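Local coordinates for TATA-box-binding protein (Sulfolobus acidocaldarius, PDB 1MP9) that probably binds the TATA box of archaeal promoters as a general transcription factor, close to the position where RNA polymerase starts transcription, at residues K10-L24 with P102-H116. Residues are numbered along the deposited sequence; the frame is centred on the assembly and turned at random.
Sequences KAVVNIENIVATVTL and PKIQIQNIVASANLH
Strands 12-23 and 103-114 pair antiparallel from Val12–Asn114 through Thr21–Gln105, interrupted by two classic beta bulges: Glu16 and Asn17 both donate their backbone N-H to Val110 O, and Gln107 and Asn108 both donate to Val19 O. At the first bulge Glu16 leans toward the partner strand. Its chain, bent at chi2 (-60°), brings OE2 to Ser112 OG at 2.5 Å, and the hydroxyl donates to the anti lone pair. Asn14 ND2 reaches the same OE2 at 2.9 Å from above the carboxylate plane, so two donors grip one oxygen. Replacing Glu16 with an alanine would probably leave the Ser112 hydroxyl and the Asn14 amide without their shared acceptor and free to turn. At the second bulge the uncharged Gln107 folds over Thr21 instead, its CG 3.5 Å from Thr21 OG1. One face is aliphatic, as suits a surface roofed by helices 77-93 and 168-184. Ile15 CG2 meets Ile109 CG2 at 4.2 Å and Ile18 CG2 meets Ile106 CG2 at 4.1 Å, while small Ala20 and Ala111 leave room for Leu80 and Val171 of those helices. Val22 lies alongside Ile104, with CG2 3.8 Å from CG1 of the isoleucine. On the opposite face, Asn17 ND2 is hydrogen-bonded to Thr72 of its own chain and to Glu134 of the second subunit. Equivalent first strands of the two repeats thus join at the centre of the pseudo-twofold TBP saddle, whose concave face, here Asn17, Val19, Asn108 and Val110, binds DNA in this family, valines suiting the minor groove.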
# COMPACT_ATOMS: atom_id res chain seq x y z
N LYS A 10 -23.11 -1.68 -4.04
CA LYS A 10 -23.44 -0.28 -4.26
C LYS A 10 -22.17 0.54 -4.34
O LYS A 10 -22.19 1.76 -4.16
CB LYS A 10 -24.31 0.24 -3.10
CG LYS A 10 -25.67 -0.47 -2.93
CD LYS A 10 -26.66 -0.07 -4.01
CE LYS A 10 -26.90 1.44 -3.99
NZ LYS A 10 -27.72 1.89 -5.16
N ALA A 11 -21.05 -0.12 -4.61
CA ALA A 11 -19.77 0.60 -4.67
C ALA A 11 -19.70 1.53 -5.85
O ALA A 11 -20.16 1.20 -6.94
CB ALA A 11 -18.62 -0.39 -4.71
N VAL A 12 -19.13 2.71 -5.62
CA VAL A 12 -18.96 3.74 -6.64
C VAL A 12 -17.47 4.00 -6.80
O VAL A 12 -16.76 4.27 -5.81
CB VAL A 12 -19.68 5.04 -6.22
CG1 VAL A 12 -19.39 6.15 -7.25
CG2 VAL A 12 -21.21 4.76 -6.12
N VAL A 13 -17.01 3.92 -8.04
CA VAL A 13 -15.61 4.11 -8.37
C VAL A 13 -15.40 5.48 -9.01
O VAL A 13 -16.19 5.89 -9.85
CB VAL A 13 -15.12 3.03 -9.38
CG1 VAL A 13 -13.66 3.34 -9.82
CG2 VAL A 13 -15.21 1.62 -8.75
N ASN A 14 -14.35 6.18 -8.59
CA ASN A 14 -14.01 7.48 -9.15
C ASN A 14 -12.53 7.49 -9.53
O ASN A 14 -11.68 7.13 -8.70
CB ASN A 14 -14.27 8.57 -8.11
CG ASN A 14 -14.15 9.95 -8.69
OD1 ASN A 14 -14.89 10.31 -9.61
ND2 ASN A 14 -13.21 10.74 -8.16
N ILE A 15 -12.20 7.89 -10.75
CA ILE A 15 -10.79 7.98 -11.16
C ILE A 15 -10.27 9.31 -10.66
O ILE A 15 -10.83 10.35 -10.97
CB ILE A 15 -10.63 7.90 -12.64
CG1 ILE A 15 -11.10 6.50 -13.08
CG2 ILE A 15 -9.13 8.15 -13.04
CD1 ILE A 15 -10.90 6.21 -14.54
N GLU A 16 -9.22 9.26 -9.85
CA GLU A 16 -8.62 10.47 -9.30
C GLU A 16 -7.49 10.99 -10.18
O GLU A 16 -7.28 12.18 -10.26
CB GLU A 16 -8.06 10.17 -7.90
CG GLU A 16 -9.10 9.67 -6.87
CD GLU A 16 -10.22 10.68 -6.65
OE1 GLU A 16 -10.04 11.85 -7.03
OE2 GLU A 16 -11.27 10.31 -6.10
N ASN A 17 -6.75 10.09 -10.82
CA ASN A 17 -5.63 10.53 -11.63
C ASN A 17 -5.11 9.42 -12.51
O ASN A 17 -5.18 8.25 -12.17
CB ASN A 17 -4.45 11.00 -10.76
CG ASN A 17 -3.36 11.64 -11.58
OD1 ASN A 17 -3.65 12.41 -12.49
ND2 ASN A 17 -2.10 11.37 -11.25
N ILE A 18 -4.58 9.81 -13.65
CA ILE A 18 -4.00 8.85 -14.56
C ILE A 18 -2.58 9.34 -14.87
O ILE A 18 -2.38 10.53 -15.10
CB ILE A 18 -4.78 8.77 -15.88
CG1 ILE A 18 -6.20 8.25 -15.62
CG2 ILE A 18 -4.01 7.87 -16.89
CD1 ILE A 18 -7.09 8.31 -16.81
N VAL A 19 -1.61 8.44 -14.82
CA VAL A 19 -0.25 8.83 -15.17
C VAL A 19 0.02 8.04 -16.44
O VAL A 19 -0.12 6.81 -16.46
CB VAL A 19 0.82 8.43 -14.08
CG1 VAL A 19 2.25 8.88 -14.55
CG2 VAL A 19 0.51 9.10 -12.76
N ALA A 20 0.39 8.75 -17.51
CA ALA A 20 0.67 8.07 -18.77
C ALA A 20 1.98 8.58 -19.40
O ALA A 20 2.46 9.66 -19.07
CB ALA A 20 -0.51 8.28 -19.79
N THR A 21 2.48 7.80 -20.33
CA THR A 21 3.69 8.08 -21.06
C THR A 21 3.39 8.31 -22.54
O THR A 21 2.54 7.62 -23.12
CB THR A 21 4.66 6.90 -20.91
OG1 THR A 21 5.35 7.03 -19.67
CG2 THR A 21 5.66 6.87 -22.01
N VAL A 22 4.06 9.29 -23.15
CA VAL A 22 3.90 9.56 -24.56
C VAL A 22 5.29 9.61 -25.13
O VAL A 22 6.09 10.47 -24.75
CB VAL A 22 3.20 10.91 -24.85
CG1 VAL A 22 3.11 11.13 -26.38
CG2 VAL A 22 1.83 10.92 -24.26
N THR A 23 5.60 8.68 -26.03
CA THR A 23 6.93 8.64 -26.62
C THR A 23 6.96 9.48 -27.88
O THR A 23 6.17 9.26 -28.80
CB THR A 23 7.34 7.20 -26.91
OG1 THR A 23 7.21 6.42 -25.72
CG2 THR A 23 8.79 7.15 -27.36
N LEU A 24 7.84 10.47 -27.91
CA LEU A 24 7.94 11.33 -29.08
C LEU A 24 9.02 10.84 -30.04
O LEU A 24 9.37 11.53 -31.00
CB LEU A 24 8.22 12.78 -28.66
CG LEU A 24 7.15 13.42 -27.78
CD1 LEU A 24 7.42 14.90 -27.65
CD2 LEU A 24 5.78 13.18 -28.38
N PRO A 102 2.55 9.62 -32.08
CA PRO A 102 3.09 9.20 -30.78
C PRO A 102 2.11 8.26 -30.10
O PRO A 102 0.91 8.45 -30.18
CB PRO A 102 3.24 10.52 -30.03
CG PRO A 102 2.11 11.36 -30.60
CD PRO A 102 2.22 11.05 -32.08
N LYS A 103 2.62 7.23 -29.45
CA LYS A 103 1.74 6.31 -28.77
C LYS A 103 1.63 6.74 -27.31
O LYS A 103 2.57 7.27 -26.74
CB LYS A 103 2.26 4.87 -28.84
CG LYS A 103 2.23 4.25 -30.24
CD LYS A 103 2.67 2.79 -30.17
CE LYS A 103 2.62 2.11 -31.54
NZ LYS A 103 3.07 0.68 -31.46
N ILE A 104 0.47 6.47 -26.72
CA ILE A 104 0.20 6.82 -25.34
C ILE A 104 0.05 5.56 -24.52
O ILE A 104 -0.82 4.75 -24.83
CB ILE A 104 -1.11 7.60 -25.25
CG1 ILE A 104 -0.98 8.95 -25.96
CG2 ILE A 104 -1.51 7.79 -23.81
CD1 ILE A 104 -2.30 9.74 -25.97
N GLN A 105 0.86 5.39 -23.49
CA GLN A 105 0.73 4.21 -22.65
C GLN A 105 0.41 4.59 -21.20
O GLN A 105 1.11 5.40 -20.58
CB GLN A 105 2.02 3.37 -22.67
CG GLN A 105 2.42 2.94 -24.07
CD GLN A 105 3.59 1.97 -24.11
OE1 GLN A 105 3.49 0.84 -23.63
NE2 GLN A 105 4.71 2.40 -24.70
N ILE A 106 -0.64 4.00 -20.66
CA ILE A 106 -0.97 4.28 -19.28
C ILE A 106 -0.01 3.56 -18.36
O ILE A 106 0.21 2.34 -18.47
CB ILE A 106 -2.42 3.86 -18.93
CG1 ILE A 106 -3.39 4.74 -19.70
CG2 ILE A 106 -2.66 4.01 -17.40
CD1 ILE A 106 -4.86 4.46 -19.43
N GLN A 107 0.59 4.33 -17.45
CA GLN A 107 1.53 3.80 -16.47
C GLN A 107 0.83 3.45 -15.17
O GLN A 107 1.16 2.46 -14.56
CB GLN A 107 2.66 4.80 -16.19
CG GLN A 107 3.48 5.12 -17.42
CD GLN A 107 3.97 3.86 -18.08
OE1 GLN A 107 4.54 3.00 -17.43
NE2 GLN A 107 3.74 3.73 -19.39
N ASN A 108 -0.11 4.27 -14.73
CA ASN A 108 -0.81 3.96 -13.48
C ASN A 108 -2.11 4.75 -13.43
O ASN A 108 -2.20 5.84 -13.99
CB ASN A 108 0.01 4.36 -12.23
CG ASN A 108 -0.68 3.97 -10.91
OD1 ASN A 108 -0.66 4.71 -9.91
ND2 ASN A 108 -1.26 2.80 -10.89
N ILE A 109 -3.10 4.17 -12.76
CA ILE A 109 -4.37 4.83 -12.57
C ILE A 109 -4.60 4.85 -11.07
O ILE A 109 -4.41 3.84 -10.41
CB ILE A 109 -5.50 4.04 -13.23
CG1 ILE A 109 -5.32 4.04 -14.75
CG2 ILE A 109 -6.86 4.68 -12.84
CD1 ILE A 109 -6.40 3.27 -15.49
N VAL A 110 -4.93 6.01 -10.51
CA VAL A 110 -5.21 6.03 -9.08
C VAL A 110 -6.70 6.32 -9.01
O VAL A 110 -7.18 7.26 -9.63
CB VAL A 110 -4.46 7.16 -8.31
CG1 VAL A 110 -4.95 7.16 -6.82
CG2 VAL A 110 -2.91 6.94 -8.39
N ALA A 111 -7.44 5.50 -8.28
CA ALA A 111 -8.88 5.73 -8.17
C ALA A 111 -9.29 5.64 -6.75
O ALA A 111 -8.55 5.10 -5.91
CB ALA A 111 -9.68 4.66 -8.95
N SER A 112 -10.47 6.16 -6.46
CA SER A 112 -11.02 6.02 -5.13
C SER A 112 -12.33 5.25 -5.32
O SER A 112 -12.82 5.08 -6.47
CB SER A 112 -11.31 7.37 -4.47
OG SER A 112 -12.21 8.14 -5.25
N ALA A 113 -12.86 4.72 -4.22
CA ALA A 113 -14.13 4.03 -4.26
C ALA A 113 -14.83 4.23 -2.94
O ALA A 113 -14.19 4.49 -1.90
CB ALA A 113 -13.95 2.55 -4.52
N ASN A 114 -16.15 4.10 -2.99
CA ASN A 114 -16.98 4.16 -1.80
C ASN A 114 -17.75 2.87 -1.83
O ASN A 114 -18.61 2.68 -2.71
CB ASN A 114 -17.99 5.29 -1.89
CG ASN A 114 -17.81 6.29 -0.81
OD1 ASN A 114 -16.78 7.01 -0.75
ND2 ASN A 114 -18.81 6.37 0.09
N LEU A 115 -17.50 1.99 -0.87
CA LEU A 115 -18.20 0.71 -0.82
C LEU A 115 -19.59 0.89 -0.23
O LEU A 115 -20.43 0.04 -0.40
CB LEU A 115 -17.45 -0.31 0.03
CG LEU A 115 -16.08 -0.74 -0.49
CD1 LEU A 115 -15.45 -1.70 0.52
CD2 LEU A 115 -16.23 -1.42 -1.84
N HIS A 116 -19.82 2.00 0.47
CA HIS A 116 -21.14 2.26 1.07
C HIS A 116 -21.59 1.28 2.11
O HIS A 116 -22.77 0.95 2.24
CB HIS A 116 -22.20 2.40 -0.02
CG HIS A 116 -22.15 3.71 -0.72
ND1 HIS A 116 -22.67 4.86 -0.16
CD2 HIS A 116 -21.53 4.10 -1.86
CE1 HIS A 116 -22.38 5.89 -0.93
NE2 HIS A 116 -21.68 5.46 -1.96
O HOH W 1 -21.30 -1.98 -1.95